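Local structure of mannosylglycerate hydrolase MGH1-like glycoside hydrolase domain-containing protein (4WVA) at residues Y28-L33 with I72-Q77; V22-L27 with E406-S411; R14-A19 with W48-Q53. The protein hydrolyses mannosylglycerate, a solute made under osmotic stress, to mannose and glycerate, and probably also splits glucosylglycerate, using an (alpha/alpha)6-barrel domain of family GH63. All blocks are in the same frame, centred on the assembly; numbering follows the deposited sequence.

Contact 1 of 3, residues Y28-L33 with I72-Q77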
loop_
_atom_site.group_PDB
_atom_site.type_symbol
_atom_site.label_atom_id
_atom_site.label_comp_id
_atom_site.label_asym_id
_atom_site.label_seq_id
_atom_site.Cartn_x
_atom_site.Cartn_y
_atom_site.Cartn_z
ATOM N N TYR A 28 22.819 31.850 -12.371
ATOM C CA TYR A 28 22.942 30.944 -11.245
ATOM C C TYR A 28 24.388 30.483 -11.093
ATOM O O TYR A 28 24.726 29.339 -11.391
ATOM C CB TYR A 28 22.035 29.741 -11.472
ATOM C CG TYR A 28 20.561 30.027 -11.615
ATOM C CD1 TYR A 28 19.851 30.704 -10.634
ATOM C CD2 TYR A 28 19.859 29.565 -12.725
ATOM C CE1 TYR A 28 18.496 30.931 -10.750
ATOM C CE2 TYR A 28 18.506 29.784 -12.856
ATOM C CZ TYR A 28 17.826 30.491 -11.882
ATOM O OH TYR A 28 16.473 30.659 -11.984
ATOM N N PRO A 29 25.263 31.377 -10.600
ATOM C CA PRO A 29 26.717 31.174 -10.691
ATOM C C PRO A 29 27.317 30.413 -9.502
ATOM O O PRO A 29 28.451 30.678 -9.066
ATOM C CB PRO A 29 27.224 32.619 -10.771
ATOM C CG PRO A 29 26.292 33.339 -9.853
ATOM C CD PRO A 29 24.929 32.718 -10.089
ATOM N N TYR A 30 26.567 29.437 -8.979
ATOM C CA TYR A 30 26.969 28.693 -7.808
ATOM C C TYR A 30 26.438 27.280 -7.992
ATOM O O TYR A 30 25.936 26.934 -9.087
ATOM C CB TYR A 30 26.377 29.294 -6.513
ATOM C CG TYR A 30 26.736 30.732 -6.229
ATOM C CD1 TYR A 30 28.040 31.072 -5.890
ATOM C CD2 TYR A 30 25.772 31.739 -6.260
ATOM C CE1 TYR A 30 28.380 32.388 -5.607
ATOM C CE2 TYR A 30 26.116 33.063 -5.976
ATOM C CZ TYR A 30 27.429 33.363 -5.658
ATOM O OH TYR A 30 27.810 34.675 -5.361
ATOM N N GLN A 31 26.576 26.454 -6.963
ATOM C CA GLN A 31 26.004 25.099 -6.977
ATOM C C GLN A 31 24.649 25.047 -6.261
ATOM O O GLN A 31 24.530 25.452 -5.104
ATOM C CB GLN A 31 26.965 24.097 -6.343
ATOM C CG GLN A 31 26.435 22.664 -6.293
ATOM C CD GLN A 31 27.457 21.589 -5.967
ATOM O OE1 GLN A 31 27.358 20.445 -6.463
ATOM N NE2 GLN A 31 28.407 21.902 -5.109
ATOM N N TRP A 32 23.640 24.525 -6.962
ATOM C CA TRP A 32 22.301 24.337 -6.389
ATOM C C TRP A 32 22.039 22.843 -6.131
ATOM O O TRP A 32 22.503 21.989 -6.870
ATOM C CB TRP A 32 21.234 24.857 -7.356
ATOM C CG TRP A 32 20.742 26.238 -7.081
ATOM C CD1 TRP A 32 19.562 26.568 -6.492
ATOM C CD2 TRP A 32 21.392 27.480 -7.379
ATOM N NE1 TRP A 32 19.416 27.917 -6.424
ATOM C CE2 TRP A 32 20.525 28.509 -6.958
ATOM C CE3 TRP A 32 22.619 27.823 -7.951
ATOM C CZ2 TRP A 32 20.847 29.849 -7.080
ATOM C CZ3 TRP A 32 22.932 29.173 -8.083
ATOM C CH2 TRP A 32 22.062 30.156 -7.644
ATOM N N LEU A 33 21.287 22.560 -5.076
ATOM C CA LEU A 33 21.046 21.205 -4.584
ATOM C C LEU A 33 20.276 20.345 -5.584
ATOM O O LEU A 33 20.828 19.342 -6.082
ATOM C CB LEU A 33 20.308 21.279 -3.245
ATOM C CG LEU A 33 20.166 20.025 -2.376
ATOM C CD1 LEU A 33 19.583 20.447 -1.027
ATOM C CD2 LEU A 33 19.320 18.938 -3.030
ATOM N N ILE A 72 21.920 26.235 -1.787
ATOM C CA ILE A 72 23.032 26.822 -2.537
ATOM C C ILE A 72 24.335 26.691 -1.762
ATOM O O ILE A 72 24.363 26.960 -0.560
ATOM C CB ILE A 72 22.813 28.324 -2.888
ATOM C CG1 ILE A 72 21.487 28.561 -3.610
ATOM C CG2 ILE A 72 23.947 28.819 -3.792
ATOM C CD1 ILE A 72 21.121 30.033 -3.757
ATOM N N VAL A 73 25.389 26.258 -2.461
ATOM C CA VAL A 73 26.759 26.332 -1.991
ATOM C C VAL A 73 27.431 27.465 -2.772
ATOM O O VAL A 73 27.573 27.394 -4.009
ATOM C CB VAL A 73 27.543 25.024 -2.205
ATOM C CG1 VAL A 73 28.923 25.116 -1.587
ATOM C CG2 VAL A 73 26.798 23.846 -1.600
ATOM N N PHE A 74 27.837 28.503 -2.047
ATOM C CA PHE A 74 28.373 29.725 -2.673
ATOM C C PHE A 74 29.881 29.602 -2.974
ATOM O O PHE A 74 30.717 30.386 -2.469
ATOM C CB PHE A 74 28.085 30.957 -1.795
ATOM C CG PHE A 74 26.618 31.291 -1.650
ATOM C CD1 PHE A 74 25.873 31.683 -2.750
ATOM C CD2 PHE A 74 25.973 31.240 -0.409
ATOM C CE1 PHE A 74 24.532 32.022 -2.629
ATOM C CE2 PHE A 74 24.631 31.571 -0.289
ATOM C CZ PHE A 74 23.907 31.965 -1.399
ATOM N N HIS A 75 30.235 28.634 -3.811
ATOM C CA HIS A 75 31.614 28.492 -4.262
ATOM C C HIS A 75 32.149 29.802 -4.844
ATOM O O HIS A 75 31.459 30.470 -5.607
ATOM C CB HIS A 75 31.747 27.432 -5.351
ATOM C CG HIS A 75 31.265 26.072 -4.955
ATOM N ND1 HIS A 75 31.972 25.236 -4.117
ATOM C CD2 HIS A 75 30.133 25.403 -5.292
ATOM C CE1 HIS A 75 31.309 24.100 -3.975
ATOM N NE2 HIS A 75 30.197 24.175 -4.685
ATOM N N GLU A 76 33.385 30.135 -4.472
ATOM C CA GLU A 76 34.102 31.276 -5.056
ATOM C C GLU A 76 34.508 30.939 -6.491
ATOM O O GLU A 76 34.823 29.782 -6.794
ATOM C CB GLU A 76 35.352 31.622 -4.231
ATOM C CG GLU A 76 35.062 31.943 -2.765
ATOM C CD GLU A 76 36.104 32.845 -2.099
ATOM O OE1 GLU A 76 36.977 33.406 -2.805
ATOM O OE2 GLU A 76 36.036 33.013 -0.857
ATOM N N GLN A 77 34.482 31.945 -7.365
ATOM C CA GLN A 77 34.863 31.794 -8.776
ATOM C C GLN A 77 36.302 31.322 -8.890
ATOM O O GLN A 77 37.179 31.813 -8.186
ATOM C CB GLN A 77 34.697 33.137 -9.523
ATOM C CG GLN A 77 34.915 33.097 -11.040
ATOM C CD GLN A 77 33.871 32.279 -11.804
ATOM O OE1 GLN A 77 33.904 31.043 -11.804
ATOM N NE2 GLN A 77 32.954 32.970 -12.484
#
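Phe74 drives an edge of its ring into the face of Tyr30, a T-shaped pair with centroids 4.8 Å apart and planes at 88°. Phe74 CD1 sits over the centre of the tyrosine ring, 3.5 Å from Tyr30 CD2, while CG of Pro29 lies on the opposite face toward the rim. At the tyrosine edge, in the ring plane, lies His75 O, 3.5 Å from Tyr30 CD1. Ile72 runs alongside Trp32, both side chains pointing the same way. Ile72 CG1 lies 3.7 Å from the centroid of the five-membered ring of Trp32 in a CH-pi contact, and Ile72 CD1 reaches the rim of the six-membered ring, 3.3 Å from Trp32 CZ2. Because CG1 of Ile72 is anti to its carbonyl carbon (chi1 -54°), CG2 turns the other way, touching CB of Tyr30 and one face of the Phe74 ring. Gln31 and Val73 form an antiparallel hydrogen-bonded pair, part of a three-stranded sheet in which 72-74 is the middle strand. Val73 N gives the shorter bond, 2.9 Å to Gln31 O; Gln31 N returns one of 3.3 Å to Val73 O. Their side chains lie on the sheet face opposite Trp32 and Ile72, where His75 joins them, Gln31 CB 3.6 Å from His75 CD2. Strand 31-32 leads into helix 33-43, with Trp32 at the N-cap, and Trp32, Leu33 and Tyr28 are expected to bind substrate. Tyr28 CD1 lies toward the rim of the Trp32 face opposite Ile72. Tyr28 OH is hydrogen-bonded to Glu393, the probable proton acceptor, Arg198 and a bound Tris molecule.

Contact 2 of 3, residues V22-L27 with E406-S411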
loop_
_atom_site.group_PDB
_atom_site.type_symbol
_atom_site.label_atom_id
_atom_site.label_comp_id
_atom_site.label_asym_id
_atom_site.label_seq_id
_atom_site.Cartn_x
_atom_site.Cartn_y
_atom_site.Cartn_z
ATOM N N VAL A 22 27.294 24.865 -12.740
ATOM C CA VAL A 22 26.324 25.933 -12.516
ATOM C C VAL A 22 25.031 25.654 -13.266
ATOM O O VAL A 22 25.064 25.139 -14.374
ATOM C CB VAL A 22 26.840 27.328 -12.903
ATOM C CG1 VAL A 22 28.073 27.660 -12.095
ATOM C CG2 VAL A 22 27.080 27.473 -14.404
ATOM N N PRO A 23 23.878 25.980 -12.656
ATOM C CA PRO A 23 22.645 25.781 -13.419
ATOM C C PRO A 23 22.556 26.602 -14.698
ATOM O O PRO A 23 21.966 26.154 -15.685
ATOM C CB PRO A 23 21.546 26.169 -12.426
ATOM C CG PRO A 23 22.145 25.856 -11.097
ATOM C CD PRO A 23 23.601 26.199 -11.226
ATOM N N ALA A 24 23.133 27.806 -14.681
ATOM C CA ALA A 24 23.206 28.632 -15.888
ATOM C C ALA A 24 24.253 29.704 -15.650
ATOM O O ALA A 24 24.312 30.240 -14.563
ATOM C CB ALA A 24 21.873 29.272 -16.195
ATOM N N HIS A 25 25.080 29.968 -16.661
ATOM C CA HIS A 25 26.088 31.031 -16.600
ATOM C C HIS A 25 25.468 32.357 -16.169
ATOM O O HIS A 25 24.435 32.756 -16.689
ATOM C CB HIS A 25 26.744 31.227 -17.975
ATOM C CG HIS A 25 27.799 32.288 -17.974
ATOM N ND1 HIS A 25 27.552 33.574 -18.396
ATOM C CD2 HIS A 25 29.075 32.279 -17.517
ATOM C CE1 HIS A 25 28.644 34.304 -18.243
ATOM N NE2 HIS A 25 29.585 33.543 -17.716
ATOM N N GLY A 26 26.101 33.031 -15.220
ATOM C CA GLY A 26 25.686 34.373 -14.814
ATOM C C GLY A 26 24.504 34.370 -13.867
ATOM O O GLY A 26 24.603 34.858 -12.728
ATOM N N LEU A 27 23.382 33.826 -14.339
ATOM C CA LEU A 27 22.115 33.813 -13.599
ATOM C C LEU A 27 22.196 33.022 -12.287
ATOM O O LEU A 27 21.694 33.457 -11.226
ATOM C CB LEU A 27 21.010 33.231 -14.514
ATOM C CG LEU A 27 19.615 33.014 -13.916
ATOM C CD1 LEU A 27 18.995 34.293 -13.360
ATOM C CD2 LEU A 27 18.681 32.412 -14.962
ATOM N N GLU A 406 19.333 30.862 -20.103
ATOM C CA GLU A 406 19.898 30.327 -21.332
ATOM C C GLU A 406 20.964 29.322 -20.966
ATOM O O GLU A 406 21.591 29.442 -19.922
ATOM C CB GLU A 406 20.503 31.469 -22.146
ATOM C CG GLU A 406 19.482 32.567 -22.280
ATOM C CD GLU A 406 19.656 33.409 -23.485
ATOM O OE1 GLU A 406 20.426 34.385 -23.375
ATOM O OE2 GLU A 406 18.952 33.130 -24.490
ATOM N N GLY A 407 21.147 28.324 -21.823
ATOM C CA GLY A 407 22.099 27.242 -21.601
ATOM C C GLY A 407 21.887 26.600 -20.242
ATOM O O GLY A 407 22.807 26.576 -19.389
ATOM N N PHE A 408 20.653 26.142 -20.010
ATOM C CA PHE A 408 20.264 25.701 -18.682
ATOM C C PHE A 408 20.600 24.225 -18.468
ATOM O O PHE A 408 20.162 23.353 -19.229
ATOM C CB PHE A 408 18.777 25.966 -18.451
ATOM C CG PHE A 408 18.358 25.749 -17.036
ATOM C CD1 PHE A 408 18.754 26.623 -16.011
ATOM C CD2 PHE A 408 17.633 24.637 -16.699
ATOM C CE1 PHE A 408 18.363 26.409 -14.703
ATOM C CE2 PHE A 408 17.247 24.421 -15.394
ATOM C CZ PHE A 408 17.598 25.301 -14.390
ATOM N N SER A 409 21.361 23.966 -17.413
ATOM C CA SER A 409 22.033 22.681 -17.219
ATOM C C SER A 409 21.094 21.482 -17.101
ATOM O O SER A 409 21.309 20.495 -17.783
ATOM C CB SER A 409 22.985 22.742 -16.031
ATOM O OG SER A 409 24.023 23.668 -16.312
ATOM N N TRP A 410 20.058 21.525 -16.263
ATOM C CA TRP A 410 19.296 20.279 -16.115
ATOM C C TRP A 410 18.489 19.920 -17.367
ATOM O O TRP A 410 18.140 18.750 -17.580
ATOM C CB TRP A 410 18.449 20.193 -14.847
ATOM C CG TRP A 410 17.148 20.907 -14.746
ATOM C CD1 TRP A 410 16.179 21.101 -15.704
ATOM C CD2 TRP A 410 16.615 21.442 -13.530
ATOM N NE1 TRP A 410 15.111 21.748 -15.154
ATOM C CE2 TRP A 410 15.355 21.967 -13.814
ATOM C CE3 TRP A 410 17.114 21.542 -12.230
ATOM C CZ2 TRP A 410 14.579 22.599 -12.850
ATOM C CZ3 TRP A 410 16.351 22.150 -11.271
ATOM C CH2 TRP A 410 15.095 22.689 -11.582
ATOM N N SER A 411 18.234 20.911 -18.204
ATOM C CA SER A 411 17.569 20.656 -19.489
ATOM C C SER A 411 18.508 19.848 -20.380
ATOM O O SER A 411 18.126 18.806 -20.899
ATOM C CB SER A 411 17.141 21.972 -20.147
ATOM O OG SER A 411 16.159 22.628 -19.351
HETATM O O HOH W 1 24.371 29.067 -19.196
HETATM O O HOH W 2 23.240 31.930 -18.945
#
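Pro23 and Ala24 pass beside Phe408 and Ser409, the closest CA atoms being those of Pro23 and Ser409, and Ser409 N donates a nearly straight hydrogen bond of 2.9 Å to Pro23 O (168° at the hydrogen). The hydroxyl of Ser409 adds a second bond, donated to the preceding carbonyl: Ser409 OG lies 2.6 Å from Val22 O, in the carbonyl plane. OG stands beside its own backbone N (chi1 -65°), which lets one serine grip two successive carbonyls. Phe408 carries the apolar part, with Phe408 CE1 3.9 Å from Pro23 CB and its ring edge turned to Ala24 CB. Farther out, two waters join the segments, one accepting from His25 N at 2.8 Å and the other lying 2.7 Å from His25 O; both also approach Glu406 O. Pro23 and Phe408 both touch Asp35, an expected substrate-binding residue, and Phe408 also touches Glu393, the probable proton acceptor, so this buried contact backs onto the catalytic pocket. Phe408 is the N-cap of helix 409-418, and Ser409, its first residue, is bonded to the loop between helix 4-15 and strand 31-32, with helix 33-43 touching both segments through Asp35 and Ile39.

Contact 3 of 3, residues R14-A19 with W48-Q53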
loop_
_atom_site.group_PDB
_atom_site.type_symbol
_atom_site.label_atom_id
_atom_site.label_comp_id
_atom_site.label_asym_id
_atom_site.label_seq_id
_atom_site.Cartn_x
_atom_site.Cartn_y
_atom_site.Cartn_z
ATOM N N ARG A 14 30.441 23.641 -20.752
ATOM C CA ARG A 14 30.526 25.101 -20.577
ATOM C C ARG A 14 30.167 25.527 -19.163
ATOM O O ARG A 14 30.810 26.434 -18.594
ATOM C CB ARG A 14 29.628 25.862 -21.574
ATOM C CG ARG A 14 30.176 25.900 -22.997
ATOM C CD ARG A 14 29.399 26.882 -23.887
ATOM N NE ARG A 14 27.937 26.712 -23.803
ATOM C CZ ARG A 14 27.045 27.645 -23.441
ATOM N NH1 ARG A 14 27.418 28.883 -23.100
ATOM N NH2 ARG A 14 25.746 27.339 -23.411
ATOM N N ASN A 15 29.157 24.866 -18.576
ATOM C CA ASN A 15 28.708 25.232 -17.231
ATOM C C ASN A 15 29.485 24.522 -16.119
ATOM O O ASN A 15 29.284 24.798 -14.936
ATOM C CB ASN A 15 27.205 24.946 -17.072
ATOM C CG ASN A 15 26.327 25.823 -17.947
ATOM O OD1 ASN A 15 25.121 25.537 -18.109
ATOM N ND2 ASN A 15 26.877 26.880 -18.490
ATOM N N SER A 16 30.368 23.606 -16.477
ATOM C CA SER A 16 31.178 22.909 -15.472
ATOM C C SER A 16 32.184 23.850 -14.865
ATOM O O SER A 16 32.785 24.664 -15.573
ATOM C CB SER A 16 31.918 21.729 -16.087
ATOM O OG SER A 16 32.666 21.050 -15.097
ATOM N N ARG A 17 32.362 23.738 -13.548
ATOM C CA ARG A 17 33.459 24.415 -12.847
ATOM C C ARG A 17 34.416 23.373 -12.252
ATOM O O ARG A 17 35.082 23.627 -11.253
ATOM C CB ARG A 17 32.892 25.347 -11.776
ATOM C CG ARG A 17 31.908 26.402 -12.289
ATOM C CD ARG A 17 32.564 27.435 -13.200
ATOM N NE ARG A 17 31.595 28.355 -13.819
ATOM C CZ ARG A 17 31.100 28.255 -15.057
ATOM N NH1 ARG A 17 31.484 27.290 -15.893
ATOM N NH2 ARG A 17 30.234 29.167 -15.485
ATOM N N GLY A 18 34.506 22.220 -12.896
ATOM C CA GLY A 18 35.332 21.117 -12.423
ATOM C C GLY A 18 34.531 20.117 -11.619
ATOM O O GLY A 18 34.186 19.044 -12.106
ATOM N N ALA A 19 34.278 20.465 -10.368
ATOM C CA ALA A 19 33.641 19.569 -9.420
ATOM C C ALA A 19 32.133 19.761 -9.333
ATOM O O ALA A 19 31.446 18.939 -8.733
ATOM C CB ALA A 19 34.249 19.784 -8.046
ATOM N N TRP A 48 31.358 8.768 -15.867
ATOM C CA TRP A 48 30.755 8.336 -14.585
ATOM C C TRP A 48 31.416 8.980 -13.379
ATOM O O TRP A 48 30.723 9.383 -12.440
ATOM C CB TRP A 48 30.767 6.812 -14.440
ATOM C CG TRP A 48 29.756 6.182 -15.293
ATOM C CD1 TRP A 48 29.920 5.789 -16.589
ATOM C CD2 TRP A 48 28.390 5.894 -14.955
ATOM N NE1 TRP A 48 28.754 5.264 -17.075
ATOM C CE2 TRP A 48 27.791 5.340 -16.103
ATOM C CE3 TRP A 48 27.611 6.065 -13.804
ATOM C CZ2 TRP A 48 26.461 4.929 -16.131
ATOM C CZ3 TRP A 48 26.295 5.658 -13.828
ATOM C CH2 TRP A 48 25.724 5.107 -14.996
ATOM N N GLU A 49 32.743 9.109 -13.397
ATOM C CA GLU A 49 33.417 9.767 -12.283
ATOM C C GLU A 49 32.899 11.190 -12.100
ATOM O O GLU A 49 32.705 11.634 -10.974
ATOM C CB GLU A 49 34.944 9.807 -12.443
ATOM C CG GLU A 49 35.654 10.423 -11.219
ATOM C CD GLU A 49 35.421 9.641 -9.918
ATOM O OE1 GLU A 49 34.662 10.096 -9.008
ATOM O OE2 GLU A 49 36.009 8.550 -9.798
ATOM N N ARG A 50 32.694 11.889 -13.211
ATOM C CA ARG A 50 32.213 13.259 -13.189
ATOM C C ARG A 50 30.815 13.363 -12.582
ATOM O O ARG A 50 30.531 14.321 -11.869
ATOM C CB ARG A 50 32.238 13.844 -14.606
ATOM C CG ARG A 50 31.787 15.288 -14.697
ATOM C CD ARG A 50 32.680 16.220 -13.916
ATOM N NE ARG A 50 32.228 17.606 -14.013
ATOM C CZ ARG A 50 31.231 18.136 -13.300
ATOM N NH1 ARG A 50 30.546 17.392 -12.419
ATOM N NH2 ARG A 50 30.929 19.422 -13.449
ATOM N N ALA A 51 29.964 12.365 -12.841
ATOM C CA ALA A 51 28.623 12.305 -12.257
ATOM C C ALA A 51 28.709 12.183 -10.736
ATOM O O ALA A 51 28.038 12.892 -10.014
ATOM C CB ALA A 51 27.834 11.163 -12.860
ATOM N N TRP A 52 29.565 11.295 -10.251
ATOM C CA TRP A 52 29.755 11.164 -8.811
ATOM C C TRP A 52 30.305 12.456 -8.215
ATOM O O TRP A 52 29.885 12.904 -7.152
ATOM C CB TRP A 52 30.727 10.048 -8.487
ATOM C CG TRP A 52 30.208 8.670 -8.610
ATOM C CD1 TRP A 52 30.576 7.739 -9.514
ATOM C CD2 TRP A 52 29.238 8.044 -7.759
ATOM N NE1 TRP A 52 29.900 6.567 -9.299
ATOM C CE2 TRP A 52 29.076 6.726 -8.214
ATOM C CE3 TRP A 52 28.505 8.469 -6.647
ATOM C CZ2 TRP A 52 28.196 5.831 -7.602
ATOM C CZ3 TRP A 52 27.624 7.574 -6.046
ATOM C CH2 TRP A 52 27.492 6.281 -6.506
ATOM N N GLN A 53 31.266 13.058 -8.911
ATOM C CA GLN A 53 31.944 14.227 -8.366
ATOM C C GLN A 53 30.974 15.366 -8.077
ATOM O O GLN A 53 31.118 16.070 -7.074
ATOM C CB GLN A 53 33.073 14.682 -9.298
ATOM C CG GLN A 53 34.302 13.783 -9.258
ATOM C CD GLN A 53 34.973 13.758 -7.891
ATOM O OE1 GLN A 53 34.956 14.763 -7.149
ATOM N NE2 GLN A 53 35.556 12.610 -7.536
HETATM O O HOH W 3 33.493 18.725 -16.521
#
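The guanidinium group of Arg50 has Gly18 O over one face, 3.0 Å above its plane and offset toward the rim, with the carbonyl carbon of Ala19 also facing it, and Ser16 at its edge. Ser16 OG accepts from Gly18 N, closing an ST turn just after helix 4-15 ends; the hydroxyl therefore serves at once this turn and the arginine of helix 48-62, part of the (alpha/alpha)6-barrel fold. The edge carries the bond: Arg50 NH2 donates to Ser16 OG at 2.9 Å, with 170° at the hydrogen and the oxygen close to the guanidinium plane. Gly18 O, although 3.1 Å from Arg50 NE, is badly angled for such a bond and is better read as a carbonyl resting on the cationic plane, where the charge would probably favour it. Arg50 CG is anti to its backbone N (chi1 -179°), and the bend at chi2 (62°) swings the chain across to the loop. Glu54 forms a salt bridge with Arg50 NH1, and Trp43 of helix 33-43 makes a cation-pi contact with the same arginine, so the guanidinium is fixed by several partners in addition to the serine. Arg17 NH1 folds back onto Arg14 O in the last turn of helix 4-15 and onto Ser16 O, bonding to both; Arg14 O lies almost in its guanidinium plane, whereas the bond to Ser16 O arrives from above the carbonyl plane. On the helix side, Gln53 NE2 donates to Glu49 OE1, one turn earlier. The contact lies near the surface, where a water accepts from Arg50 NE at 3.0 Å and sits 2.8 Å from Ser16 OG.

Overall arrangement
From the N terminus, helix 4-15 gives way to a loop that takes part in all three contacts. Contact 3 closes the first loop, bringing the loop just after that helix against helix 48-62. Contact 2 begins a few residues later and closes a far longer one, joining 22-27 to the start of the C-terminal helix 409-418. Contact 1, pairing strands 31-32 and 72-74, lies wholly within the span of contact 2, whereas contact 3 crosses both. The three are neighbours in space: Pro23 packs on Tyr30 and Trp32, and Val22 N probably bonds to Asn15 O. Together they link the N-terminal loop to helix 48-62, to strand 72-74 and to the start of helix 409-418.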